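Uncharacterized protein (Legionella longbeachae NSW150, PDB 4JZA) hydrolyses phosphoinositides, probably removing the 3-phosphate of phosphatidylinositol 3-phosphate and thereby modifying lipids at the interface between pathogen and host. Local coordinates at residues A[768-771]-A[772-776]; A[727-731]-A[732-736]; A[799-802]-A[803-807]; A[808-811]-A[812-816]; A[752-755]-A[756-760]. One frame throughout, in Å; residues are numbered along the deposited sequence.

All five contacts are local ones within the helical C-terminal part of the chain, with centres 38 to 61 Å from the centre of the chain. Interactions 1 and 2 each start a helix; they lie about 12 Å apart between centres and touch where Thr-774 meets Pro-730. Interaction 5 sits mid-helix about 14 Å from interaction 2 (centre to centre), with Val-759 packed on the backbone of Gly-732. Interactions 3 and 4 follow each other along helix 794-817, their centres about 14 Å apart, and both touch interaction 1, the latter through Leu-808. Interactions 4 and 5 are the most distant pair, about 25 Å between centres.

Interaction 1: A[768-771]-A[772-776]; sequences GSRT and EATNS
The hydroxyl of Thr-771 stands between its own backbone N and carbonyl carbon (chi1 64°), which turns OG1 forward onto the first turn of helix 772-782, while Thr-774 holds OG1 beside its backbone N (chi1 -63°) and directs CG2 toward Arg-770. Thr-771 OG1 accepts the backbone N of Thr-774 at 3.2 Å, and it is also hydrogen-bonded to the carbonyl of Leu-707 in a loop nearby. This makes Thr-771 the N-cap of the helix, taking up an N-H that has no carbonyl of a preceding turn to meet. The return bond of a classical capping box is here replaced by a water: Thr-771 N donates to it at 3.0 Å, and Thr-774 OG1 lies 2.9 Å from the same water. Helical bonding proper begins with Asn-775 N, 3.1 Å from Thr-771 O in an almost straight bond of 176°. Outside the cap, the extended chain of Arg-770 crosses Thr-774 at about a right angle, its CD 3.6 Å from Thr-774 CG2. Asn-775 OD1 lies near the guanidinium plane at an edge, 3.2 Å from Arg-770 CD; the guanidinium is held elsewhere, NH2 bonding Pro-764 O.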
loop_
_atom_site.group_PDB
_atom_site.type_symbol
_atom_site.label_atom_id
_atom_site.label_comp_id
_atom_site.label_asym_id
_atom_site.label_seq_id
_atom_site.Cartn_x
_atom_site.Cartn_y
_atom_site.Cartn_z
ATOM N N GLY A 768 -2.334 -46.962 16.654
ATOM C CA GLY A 768 -2.071 -47.933 17.694
ATOM C C GLY A 768 -1.500 -49.262 17.246
ATOM O O GLY A 768 -1.114 -50.077 18.084
ATOM N N SER A 769 -1.395 -49.522 15.950
ATOM C CA SER A 769 -0.797 -50.783 15.527
ATOM C C SER A 769 0.693 -50.709 15.228
ATOM O O SER A 769 1.308 -51.716 14.944
ATOM C CB SER A 769 -1.517 -51.289 14.310
ATOM O OG SER A 769 -0.992 -50.665 13.166
ATOM N N ARG A 770 1.260 -49.518 15.250
ATOM C CA ARG A 770 2.689 -49.345 14.989
ATOM C C ARG A 770 3.503 -49.881 16.113
ATOM O O ARG A 770 3.118 -49.746 17.272
ATOM C CB ARG A 770 3.062 -47.851 14.863
ATOM C CG ARG A 770 2.445 -47.142 13.678
ATOM C CD ARG A 770 2.648 -45.658 13.788
ATOM N NE ARG A 770 2.107 -44.945 12.652
ATOM C CZ ARG A 770 1.797 -43.657 12.694
ATOM N NH1 ARG A 770 1.972 -42.992 13.803
ATOM N NH2 ARG A 770 1.299 -43.014 11.638
ATOM N N THR A 771 4.680 -50.383 15.743
ATOM C CA THR A 771 5.705 -50.830 16.687
ATOM C C THR A 771 6.424 -49.662 17.349
ATOM O O THR A 771 6.390 -48.555 16.860
ATOM C CB THR A 771 6.818 -51.590 15.953
ATOM O OG1 THR A 771 7.483 -50.701 15.047
ATOM C CG2 THR A 771 6.303 -52.749 15.183
ATOM N N GLU A 772 7.156 -49.961 18.419
ATOM C CA GLU A 772 7.963 -49.025 19.143
ATOM C C GLU A 772 8.875 -48.218 18.193
ATOM O O GLU A 772 8.968 -46.978 18.292
ATOM C CB GLU A 772 8.797 -49.789 20.149
ATOM C CG GLU A 772 9.337 -48.962 21.314
ATOM C CD GLU A 772 10.351 -49.738 22.182
ATOM O OE1 GLU A 772 10.952 -49.149 23.106
ATOM O OE2 GLU A 772 10.580 -50.942 21.921
ATOM N N ALA A 773 9.528 -48.898 17.260
ATOM C CA ALA A 773 10.478 -48.223 16.394
ATOM C C ALA A 773 9.814 -47.282 15.403
ATOM O O ALA A 773 10.252 -46.136 15.224
ATOM C CB ALA A 773 11.324 -49.234 15.674
ATOM N N THR A 774 8.765 -47.748 14.740
ATOM C CA THR A 774 7.971 -46.874 13.860
ATOM C C THR A 774 7.513 -45.616 14.582
ATOM O O THR A 774 7.688 -44.497 14.064
ATOM C CB THR A 774 6.741 -47.604 13.309
ATOM O OG1 THR A 774 7.162 -48.714 12.493
ATOM C CG2 THR A 774 5.902 -46.665 12.478
ATOM N N ASN A 775 7.001 -45.758 15.791
ATOM C CA ASN A 775 6.666 -44.541 16.585
ATOM C C ASN A 775 7.835 -43.663 16.960
ATOM O O ASN A 775 7.662 -42.455 17.114
ATOM C CB ASN A 775 5.980 -44.865 17.901
ATOM C CG ASN A 775 4.547 -45.281 17.738
ATOM O OD1 ASN A 775 3.874 -45.036 16.719
ATOM N ND2 ASN A 775 4.098 -45.994 18.704
ATOM N N SER A 776 9.010 -44.242 17.170
ATOM C CA SER A 776 10.159 -43.418 17.477
ATOM C C SER A 776 10.623 -42.692 16.215
ATOM O O SER A 776 10.933 -41.490 16.260
ATOM C CB SER A 776 11.268 -44.251 18.074
ATOM O OG SER A 776 12.421 -43.503 18.169
HETATM O O HOH W 1 5.010 -50.593 12.765
#

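Interaction 2: A[727-731]-A[732-736]; sequences NPTPD and GIKQI
Asp-731 and Gln-735 are joined twice, through backbone and side chain. Gln-735 N donates to Asp-731 O at 2.8 Å, and Gln-735 NE2 reaches Asp-731 OD2 at 3.0 Å, so one residue pair, i and i+4, spans the first turn of helix 731-740. The carboxylate is met from above, with the amide nitrogen 40° out of its plane, and the two flat groups are turned 64° apart. Asp-731 can offer OD2 to a residue one turn on because its CG is anti to the backbone N (chi1 -161°). Its charge at the N-terminal end of the helix would probably be favourable to the helix dipole. One residue earlier, Pro-730 occupies the N-cap position. Its ring gives no hydroxyl or carboxylate to cap with, but its carbonyl oxygen accepts Lys-734 N at 3.1 Å and, weakly, Ile-733 N.

The apolar packing involves the preceding residues. The methyl CG2 of Thr-729 lies between two residues of the first turn, 3.8 Å from Ile-733 CG2 and equally far from Lys-734 CG, and the lysine meets it with the aliphatic part of its chain. Ile-733 is buried and also touches Tyr-778 of helix 772-782, as the proline does. The Pro-730 ring and the isoleucine run side by side, with Pro-730 CG 4.0 Å from Ile-733 CG1.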
loop_
_atom_site.group_PDB
_atom_site.type_symbol
_atom_site.label_atom_id
_atom_site.label_comp_id
_atom_site.label_asym_id
_atom_site.label_seq_id
_atom_site.Cartn_x
_atom_site.Cartn_y
_atom_site.Cartn_z
ATOM N N ASN A 727 1.592 -56.938 3.687
ATOM C CA ASN A 727 2.114 -55.569 3.572
ATOM C C ASN A 727 2.842 -55.245 4.865
ATOM O O ASN A 727 2.451 -54.350 5.597
ATOM C CB ASN A 727 0.953 -54.593 3.296
ATOM C CG ASN A 727 0.109 -55.001 2.086
ATOM O OD1 ASN A 727 0.589 -55.665 1.196
ATOM N ND2 ASN A 727 -1.123 -54.588 2.044
ATOM N N PRO A 728 3.910 -56.009 5.172
ATOM C CA PRO A 728 4.514 -55.896 6.509
ATOM C C PRO A 728 5.028 -54.473 6.867
ATOM O O PRO A 728 4.721 -53.953 7.944
ATOM C CB PRO A 728 5.670 -56.918 6.452
ATOM C CG PRO A 728 6.030 -57.015 4.999
ATOM C CD PRO A 728 4.744 -56.811 4.242
ATOM N N THR A 729 5.799 -53.846 5.986
ATOM C CA THR A 729 6.433 -52.591 6.343
ATOM C C THR A 729 5.504 -51.413 6.056
ATOM O O THR A 729 4.997 -51.305 4.974
ATOM C CB THR A 729 7.730 -52.383 5.545
ATOM O OG1 THR A 729 8.586 -53.529 5.650
ATOM C CG2 THR A 729 8.490 -51.210 6.082
ATOM N N PRO A 730 5.298 -50.503 7.008
ATOM C CA PRO A 730 4.543 -49.285 6.700
ATOM C C PRO A 730 5.144 -48.466 5.552
ATOM O O PRO A 730 6.383 -48.362 5.422
ATOM C CB PRO A 730 4.612 -48.461 7.997
ATOM C CG PRO A 730 5.220 -49.316 9.034
ATOM C CD PRO A 730 5.859 -50.510 8.370
ATOM N N ASP A 731 4.284 -47.878 4.727
ATOM C CA ASP A 731 4.720 -47.245 3.495
ATOM C C ASP A 731 5.691 -46.094 3.728
ATOM O O ASP A 731 6.658 -45.934 2.940
ATOM C CB ASP A 731 3.516 -46.762 2.673
ATOM C CG ASP A 731 3.865 -46.512 1.178
ATOM O OD1 ASP A 731 4.171 -47.528 0.452
ATOM O OD2 ASP A 731 3.803 -45.310 0.756
ATOM N N GLY A 732 5.448 -45.314 4.790
ATOM C CA GLY A 732 6.370 -44.258 5.200
ATOM C C GLY A 732 7.803 -44.715 5.410
ATOM O O GLY A 732 8.757 -44.079 4.950
ATOM N N ILE A 733 7.946 -45.859 6.046
ATOM C CA ILE A 733 9.231 -46.435 6.258
ATOM C C ILE A 733 9.846 -46.933 4.954
ATOM O O ILE A 733 11.054 -46.746 4.749
ATOM C CB ILE A 733 9.135 -47.583 7.250
ATOM C CG1 ILE A 733 8.589 -47.123 8.594
ATOM C CG2 ILE A 733 10.496 -48.240 7.441
ATOM C CD1 ILE A 733 9.464 -46.125 9.318
ATOM N N LYS A 734 9.031 -47.542 4.077
ATOM C CA LYS A 734 9.511 -47.993 2.756
ATOM C C LYS A 734 10.045 -46.813 1.982
ATOM O O LYS A 734 11.097 -46.901 1.331
ATOM C CB LYS A 734 8.419 -48.662 1.930
ATOM C CG LYS A 734 7.927 -50.003 2.473
ATOM C CD LYS A 734 7.063 -50.793 1.474
ATOM C CE LYS A 734 7.692 -50.822 0.067
ATOM N NZ LYS A 734 7.279 -51.994 -0.768
ATOM N N GLN A 735 9.332 -45.701 2.078
ATOM C CA GLN A 735 9.749 -44.495 1.424
ATOM C C GLN A 735 11.034 -43.895 1.934
ATOM O O GLN A 735 11.777 -43.279 1.161
ATOM C CB GLN A 735 8.678 -43.455 1.570
ATOM C CG GLN A 735 7.608 -43.642 0.530
ATOM C CD GLN A 735 6.659 -42.499 0.536
ATOM O OE1 GLN A 735 7.048 -41.323 0.283
ATOM N NE2 GLN A 735 5.415 -42.800 0.852
ATOM N N ILE A 736 11.266 -44.040 3.231
ATOM C CA ILE A 736 12.470 -43.547 3.845
ATOM C C ILE A 736 13.628 -44.454 3.495
ATOM O O ILE A 736 14.686 -43.965 3.242
ATOM C CB ILE A 736 12.286 -43.338 5.354
ATOM C CG1 ILE A 736 11.324 -42.159 5.573
ATOM C CG2 ILE A 736 13.610 -43.025 6.000
ATOM C CD1 ILE A 736 10.730 -42.081 6.956
#

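Interaction 3: A[799-802]-A[803-807]; sequences STTV and EEWTK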
loop_
_atom_site.group_PDB
_atom_site.type_symbol
_atom_site.label_atom_id
_atom_site.label_comp_id
_atom_site.label_asym_id
_atom_site.label_seq_id
_atom_site.Cartn_x
_atom_site.Cartn_y
_atom_site.Cartn_z
ATOM N N SER A 799 19.974 -34.815 20.143
ATOM C CA SER A 799 20.640 -35.625 21.171
ATOM C C SER A 799 19.755 -36.800 21.626
ATOM O O SER A 799 20.149 -37.969 21.568
ATOM C CB SER A 799 20.972 -34.759 22.391
ATOM O OG SER A 799 22.183 -35.179 22.979
ATOM N N THR A 800 18.541 -36.475 22.045
ATOM C CA THR A 800 17.615 -37.461 22.568
ATOM C C THR A 800 17.170 -38.481 21.523
ATOM O O THR A 800 17.054 -39.686 21.775
ATOM C CB THR A 800 16.363 -36.731 23.034
ATOM O OG1 THR A 800 16.733 -35.693 23.921
ATOM C CG2 THR A 800 15.379 -37.650 23.742
ATOM N N THR A 801 16.889 -37.974 20.343
ATOM C CA THR A 801 16.460 -38.806 19.245
ATOM C C THR A 801 17.586 -39.772 18.856
ATOM O O THR A 801 17.317 -40.956 18.674
ATOM C CB THR A 801 16.090 -37.940 18.030
ATOM O OG1 THR A 801 15.017 -37.042 18.360
ATOM C CG2 THR A 801 15.715 -38.828 16.850
ATOM N N VAL A 802 18.839 -39.293 18.744
ATOM C CA VAL A 802 19.945 -40.178 18.388
ATOM C C VAL A 802 20.103 -41.229 19.483
ATOM O O VAL A 802 20.358 -42.394 19.199
ATOM C CB VAL A 802 21.296 -39.444 18.118
ATOM C CG1 VAL A 802 22.428 -40.432 17.875
ATOM C CG2 VAL A 802 21.189 -38.536 16.900
ATOM N N GLU A 803 19.936 -40.845 20.727
ATOM C CA GLU A 803 20.114 -41.813 21.798
ATOM C C GLU A 803 19.063 -42.868 21.705
ATOM O O GLU A 803 19.364 -44.078 21.787
ATOM C CB GLU A 803 20.139 -41.172 23.191
ATOM C CG GLU A 803 21.533 -41.224 23.815
ATOM C CD GLU A 803 21.750 -40.188 24.931
ATOM O OE1 GLU A 803 20.791 -39.449 25.284
ATOM O OE2 GLU A 803 22.888 -40.133 25.480
ATOM N N GLU A 804 17.828 -42.418 21.495
ATOM C CA GLU A 804 16.730 -43.325 21.450
ATOM C C GLU A 804 16.864 -44.252 20.248
ATOM O O GLU A 804 16.708 -45.469 20.380
ATOM C CB GLU A 804 15.442 -42.570 21.415
ATOM C CG GLU A 804 14.234 -43.425 21.097
ATOM C CD GLU A 804 12.962 -42.690 21.433
ATOM O OE1 GLU A 804 12.119 -42.337 20.534
ATOM O OE2 GLU A 804 12.828 -42.415 22.645
ATOM N N TRP A 805 17.199 -43.715 19.083
ATOM C CA TRP A 805 17.330 -44.594 17.917
ATOM C C TRP A 805 18.519 -45.509 18.047
ATOM O O TRP A 805 18.449 -46.647 17.634
ATOM C CB TRP A 805 17.438 -43.812 16.611
ATOM C CG TRP A 805 16.191 -43.048 16.244
ATOM C CD1 TRP A 805 14.946 -43.215 16.744
ATOM C CD2 TRP A 805 16.104 -42.005 15.287
ATOM N NE1 TRP A 805 14.081 -42.324 16.168
ATOM C CE2 TRP A 805 14.775 -41.571 15.260
ATOM C CE3 TRP A 805 17.019 -41.411 14.438
ATOM C CZ2 TRP A 805 14.345 -40.564 14.423
ATOM C CZ3 TRP A 805 16.578 -40.424 13.604
ATOM C CH2 TRP A 805 15.247 -40.012 13.606
ATOM N N THR A 806 19.610 -45.020 18.621
ATOM C CA THR A 806 20.784 -45.851 18.756
ATOM C C THR A 806 20.472 -47.045 19.654
ATOM O O THR A 806 20.869 -48.142 19.352
ATOM C CB THR A 806 21.981 -45.028 19.234
ATOM O OG1 THR A 806 22.334 -44.070 18.215
ATOM C CG2 THR A 806 23.141 -45.904 19.466
ATOM N N LYS A 807 19.729 -46.830 20.728
ATOM C CA LYS A 807 19.339 -47.923 21.607
ATOM C C LYS A 807 18.487 -48.995 20.910
ATOM O O LYS A 807 18.800 -50.202 20.948
ATOM C CB LYS A 807 18.553 -47.385 22.767
ATOM C CG LYS A 807 19.153 -47.758 24.096
ATOM C CD LYS A 807 19.566 -46.477 24.845
ATOM C CE LYS A 807 20.112 -46.756 26.247
ATOM N NZ LYS A 807 19.475 -45.861 27.260
#
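Val-802 O is gripped by two donors of a single residue: Thr-806 N at 2.8 Å and Thr-806 OG1, also at 2.8 Å. They arrive from opposite faces of the carbonyl plane, with the hydroxyl 34° out of it. The threonine can do this because its OG1 is held beside its own backbone N (chi1 -66°), facing back along the helix; the hydroxyl thus finds its acceptor within the helix, a familiar way for threonine to satisfy itself there. Its neighbour in the contact is Val-802 CG1, 3.7 Å from the same OG1, the two side chains lying alongside one another.

On another side of the helix Thr-801 and Trp-805 also run side by side and point the same way. With CG2 anti to the backbone N, Thr-801 lays this methyl over one face of the indole, 3.2 Å from the centroid of the six-membered ring of Trp-805 and only 12° off its normal, a CH-pi contact. Its hydroxyl turns elsewhere and bonds Ile-797 O one turn back. The backbone joins the same pair, Trp-805 N donating to Thr-801 O at 2.8 Å.

Both segments belong to helix 794-817. Glu-804 ties it to helix 772-782 by a salt bridge to Arg-780 and a hydrogen bond to Ser-776, and NE1 of Trp-805 reaches Ser-776 O weakly. The indole is wedged between that helix, at Leu-781, and helix 676-702, at Ala-697, Leu-698 and Leu-701.

Interaction 4: A[808-811]-A[812-816]; sequences LFEE and SKRAH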
loop_
_atom_site.group_PDB
_atom_site.type_symbol
_atom_site.label_atom_id
_atom_site.label_comp_id
_atom_site.label_asym_id
_atom_site.label_seq_id
_atom_site.Cartn_x
_atom_site.Cartn_y
_atom_site.Cartn_z
ATOM N N LEU A 808 17.415 -48.561 20.257
ATOM C CA LEU A 808 16.627 -49.457 19.414
ATOM C C LEU A 808 17.483 -50.243 18.446
ATOM O O LEU A 808 17.268 -51.409 18.299
ATOM C CB LEU A 808 15.561 -48.694 18.647
ATOM C CG LEU A 808 14.465 -48.118 19.563
ATOM C CD1 LEU A 808 13.639 -47.042 18.849
ATOM C CD2 LEU A 808 13.573 -49.210 20.121
ATOM N N PHE A 809 18.463 -49.615 17.810
ATOM C CA PHE A 809 19.386 -50.302 16.877
ATOM C C PHE A 809 20.243 -51.364 17.570
ATOM O O PHE A 809 20.288 -52.516 17.138
ATOM C CB PHE A 809 20.276 -49.281 16.137
ATOM C CG PHE A 809 21.388 -49.909 15.345
ATOM C CD1 PHE A 809 21.119 -50.718 14.225
ATOM C CD2 PHE A 809 22.708 -49.708 15.712
ATOM C CE1 PHE A 809 22.151 -51.326 13.502
ATOM C CE2 PHE A 809 23.726 -50.315 15.006
ATOM C CZ PHE A 809 23.445 -51.122 13.896
ATOM N N GLU A 810 20.896 -50.993 18.655
ATOM C CA GLU A 810 21.685 -51.948 19.466
ATOM C C GLU A 810 20.857 -53.122 20.005
ATOM O O GLU A 810 21.289 -54.258 19.936
ATOM C CB GLU A 810 22.400 -51.228 20.656
ATOM C CG GLU A 810 23.523 -50.261 20.258
ATOM C CD GLU A 810 23.890 -49.244 21.343
ATOM O OE1 GLU A 810 23.340 -49.317 22.469
ATOM O OE2 GLU A 810 24.722 -48.349 21.062
ATOM N N GLU A 811 19.693 -52.862 20.571
ATOM C CA GLU A 811 18.913 -53.951 21.113
ATOM C C GLU A 811 18.578 -54.917 20.024
ATOM O O GLU A 811 18.632 -56.121 20.230
ATOM C CB GLU A 811 17.648 -53.467 21.774
ATOM C CG GLU A 811 17.792 -53.219 23.287
ATOM C CD GLU A 811 16.721 -52.252 23.832
ATOM O OE1 GLU A 811 15.760 -51.913 23.047
ATOM O OE2 GLU A 811 16.843 -51.815 25.019
ATOM N N SER A 812 18.254 -54.393 18.853
ATOM C CA SER A 812 17.844 -55.220 17.699
ATOM C C SER A 812 18.989 -56.020 17.192
ATOM O O SER A 812 18.835 -57.160 16.905
ATOM C CB SER A 812 17.305 -54.347 16.549
ATOM O OG SER A 812 17.031 -55.099 15.393
ATOM N N LYS A 813 20.139 -55.395 17.077
ATOM C CA LYS A 813 21.361 -56.077 16.677
ATOM C C LYS A 813 21.680 -57.237 17.608
ATOM O O LYS A 813 22.092 -58.297 17.136
ATOM C CB LYS A 813 22.542 -55.087 16.645
ATOM C CG LYS A 813 22.919 -54.586 15.274
ATOM C CD LYS A 813 23.703 -55.699 14.596
ATOM C CE LYS A 813 24.320 -55.285 13.291
ATOM N NZ LYS A 813 25.610 -54.659 13.637
ATOM N N ARG A 814 21.516 -57.037 18.923
ATOM C CA ARG A 814 21.838 -58.081 19.895
ATOM C C ARG A 814 20.809 -59.222 19.862
ATOM O O ARG A 814 21.174 -60.364 20.001
ATOM C CB ARG A 814 22.019 -57.497 21.319
ATOM C CG ARG A 814 23.327 -56.728 21.489
ATOM C CD ARG A 814 23.766 -56.615 22.945
ATOM N NE ARG A 814 24.276 -55.283 23.300
ATOM C CZ ARG A 814 23.485 -54.223 23.428
ATOM N NH1 ARG A 814 22.149 -54.325 23.257
ATOM N NH2 ARG A 814 24.004 -53.059 23.736
ATOM N N ALA A 815 19.530 -58.918 19.674
ATOM C CA ALA A 815 18.479 -59.944 19.621
ATOM C C ALA A 815 18.539 -60.848 18.377
ATOM O O ALA A 815 18.190 -62.019 18.449
ATOM C CB ALA A 815 17.137 -59.281 19.709
ATOM N N HIS A 816 18.999 -60.312 17.248
ATOM C CA HIS A 816 19.234 -61.124 16.054
ATOM C C HIS A 816 20.437 -62.044 16.268
ATOM O O HIS A 816 20.441 -63.163 15.801
ATOM C CB HIS A 816 19.455 -60.252 14.805
ATOM C CG HIS A 816 19.655 -61.045 13.539
ATOM N ND1 HIS A 816 18.611 -61.418 12.716
ATOM C CD2 HIS A 816 20.779 -61.547 12.963
ATOM C CE1 HIS A 816 19.080 -62.109 11.691
ATOM N NE2 HIS A 816 20.392 -62.201 11.816
#
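Phe-809 O accepts Lys-813 N at 2.9 Å, one of four consecutive i to i+4 bonds that carry regular alpha-helical geometry from Leu-808 to Ala-815. The same two residues also meet through their side chains. Phe-809 has CG anti to its backbone N (chi1 170°), and its ring lies alongside the lysine, pointing the same way. Lys-813 CG approaches the ring obliquely, 3.8 Å from Phe-809 CZ, and sits 4.2 Å from the Phe-809 ring centroid in an off-centre CH-pi contact. The lysine chain bends at chi2 and chi4, which leaves NZ 4.2 Å from Phe-809 CZ, though the closest contact is made by CG.

Next along the surface, Glu-810 and Arg-814 lie side by side, but their charges stop short of a salt bridge: Glu-810 OE1 is 4.0 Å from Arg-814 NH2, with carboxylate and guanidinium planes 70° apart. A bend at chi3 folds the arginine back toward its own helix, placing NH2 3.9 Å from Glu-810 CB. Any attraction here is probably modest and shared with solvent, since the arginine is exposed.

This is the C-terminal end of helix 794-817, where one side still faces protein. Leu-808 packs on helix 772-782 and on Leu-701 of helix 676-702, Phe-809 leans on Ser-700 of the latter helix, and Ser-812 OG is hydrogen-bonded to Glu-704 in the loop that follows it.

Interaction 5: A[752-755]-A[756-760]; sequences RIEK and ILQVV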
loop_
_atom_site.group_PDB
_atom_site.type_symbol
_atom_site.label_atom_id
_atom_site.label_comp_id
_atom_site.label_asym_id
_atom_site.label_seq_id
_atom_site.Cartn_x
_atom_site.Cartn_y
_atom_site.Cartn_z
ATOM N N ARG A 752 18.156 -34.657 2.134
ATOM C CA ARG A 752 17.610 -35.959 2.545
ATOM C C ARG A 752 16.685 -35.785 3.766
ATOM O O ARG A 752 15.587 -36.339 3.777
ATOM C CB ARG A 752 18.721 -36.955 2.859
ATOM C CG ARG A 752 19.650 -37.318 1.702
ATOM C CD ARG A 752 18.924 -38.137 0.653
ATOM N NE ARG A 752 19.744 -38.410 -0.537
ATOM C CZ ARG A 752 20.469 -39.510 -0.739
ATOM N NH1 ARG A 752 20.512 -40.475 0.180
ATOM N NH2 ARG A 752 21.177 -39.643 -1.861
ATOM N N ILE A 753 17.105 -34.978 4.755
ATOM C CA ILE A 753 16.302 -34.778 5.951
ATOM C C ILE A 753 15.054 -33.966 5.592
ATOM O O ILE A 753 13.996 -34.243 6.104
ATOM C CB ILE A 753 17.123 -34.219 7.168
ATOM C CG1 ILE A 753 17.478 -35.290 8.175
ATOM C CG2 ILE A 753 16.300 -33.326 8.072
ATOM C CD1 ILE A 753 18.295 -36.427 7.643
ATOM N N GLU A 754 15.188 -32.976 4.709
ATOM C CA GLU A 754 14.035 -32.215 4.185
ATOM C C GLU A 754 13.003 -33.215 3.665
ATOM O O GLU A 754 11.814 -33.175 4.017
ATOM C CB GLU A 754 14.457 -31.234 3.050
ATOM C CG GLU A 754 13.304 -30.500 2.358
ATOM C CD GLU A 754 13.721 -29.565 1.213
ATOM O OE1 GLU A 754 12.919 -29.374 0.262
ATOM O OE2 GLU A 754 14.826 -28.994 1.249
ATOM N N LYS A 755 13.489 -34.109 2.820
ATOM C CA LYS A 755 12.613 -35.019 2.128
ATOM C C LYS A 755 12.017 -36.050 3.057
ATOM O O LYS A 755 10.863 -36.373 2.937
ATOM C CB LYS A 755 13.350 -35.692 0.970
ATOM C CG LYS A 755 13.528 -34.779 -0.241
ATOM C CD LYS A 755 14.509 -35.418 -1.197
ATOM C CE LYS A 755 14.597 -34.670 -2.507
ATOM N NZ LYS A 755 14.904 -35.649 -3.591
ATOM N N ILE A 756 12.813 -36.559 3.981
ATOM C CA ILE A 756 12.335 -37.486 4.953
ATOM C C ILE A 756 11.277 -36.872 5.826
ATOM O O ILE A 756 10.321 -37.535 6.198
ATOM C CB ILE A 756 13.478 -37.970 5.815
ATOM C CG1 ILE A 756 14.352 -38.936 4.977
ATOM C CG2 ILE A 756 12.961 -38.675 7.072
ATOM C CD1 ILE A 756 15.681 -39.297 5.627
ATOM N N LEU A 757 11.447 -35.608 6.176
ATOM C CA LEU A 757 10.442 -34.910 6.934
ATOM C C LEU A 757 9.139 -34.626 6.168
ATOM O O LEU A 757 8.082 -34.584 6.770
ATOM C CB LEU A 757 11.010 -33.607 7.423
ATOM C CG LEU A 757 12.065 -33.582 8.510
ATOM C CD1 LEU A 757 12.697 -32.195 8.525
ATOM C CD2 LEU A 757 11.444 -33.856 9.864
ATOM N N GLN A 758 9.217 -34.401 4.859
ATOM C CA GLN A 758 8.030 -34.413 3.996
ATOM C C GLN A 758 7.203 -35.729 4.161
ATOM O O GLN A 758 5.971 -35.703 4.342
ATOM C CB GLN A 758 8.414 -34.275 2.517
ATOM C CG GLN A 758 8.330 -32.860 1.966
ATOM C CD GLN A 758 9.268 -32.606 0.777
ATOM O OE1 GLN A 758 9.867 -33.512 0.198
ATOM N NE2 GLN A 758 9.388 -31.364 0.417
ATOM N N VAL A 759 7.880 -36.878 4.072
ATOM C CA VAL A 759 7.217 -38.130 4.305
ATOM C C VAL A 759 6.518 -38.195 5.673
ATOM O O VAL A 759 5.319 -38.451 5.746
ATOM C CB VAL A 759 8.204 -39.274 4.251
ATOM C CG1 VAL A 759 7.494 -40.562 4.641
ATOM C CG2 VAL A 759 8.772 -39.385 2.836
ATOM N N VAL A 760 7.272 -37.953 6.735
ATOM C CA VAL A 760 6.740 -37.958 8.082
ATOM C C VAL A 760 5.562 -37.003 8.277
ATOM O O VAL A 760 4.609 -37.314 8.964
ATOM C CB VAL A 760 7.847 -37.584 9.120
ATOM C CG1 VAL A 760 7.248 -37.265 10.501
ATOM C CG2 VAL A 760 8.876 -38.712 9.256
#
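Ile-753 and Leu-757 carry the close-packed side of this turn of helix 748-761, while Lys-755 and Gln-758 form its looser, more open side. On the buried side the two hydrophobic chains cross at a slant, with Ile-753 CG2 3.8 Å from Leu-757 CD1. The leucine has CG anti to its carbonyl carbon and beside the backbone N (chi1 -71°), which lays the branch back along the helix so that CD1 also rests against Ile-753 O. Ile-756 is set in the same way, its CG1 and CD1 resting against Arg-752 O, and its CD1 comes within 4.4 Å of Ile-753 CD1. Beneath these chains the backbone keeps regular i to i+4 bonding, as in Ile-756 N to Arg-752 O at 2.8 Å.

These residues are clasped by three helices: Ile-753 meets Cys-691 of helix 676-702, Ile-756 meets Ile-736 of helix 731-740, and both Ile-756 and Leu-757 meet Leu-781 of helix 772-782. Glu-754 is buried as well, its OE2 hydrogen-bonded elsewhere and its OE1 in a long, weak ion pair with Arg-680.

On the open side the contacts are slack. Gln-758 OE1 lies 3.9 Å from Lys-755 CG, and the lysine runs outward as an exposed chain. The Gln-758 and Glu-754 side chains lie side by side, NE2 to OE1 4.1 Å, too long for a bond. The chemistry is consistent with a helix whose aliphatic side supplies most of this contact's packing, while its polar side chains form no hydrogen bonds to one another across it.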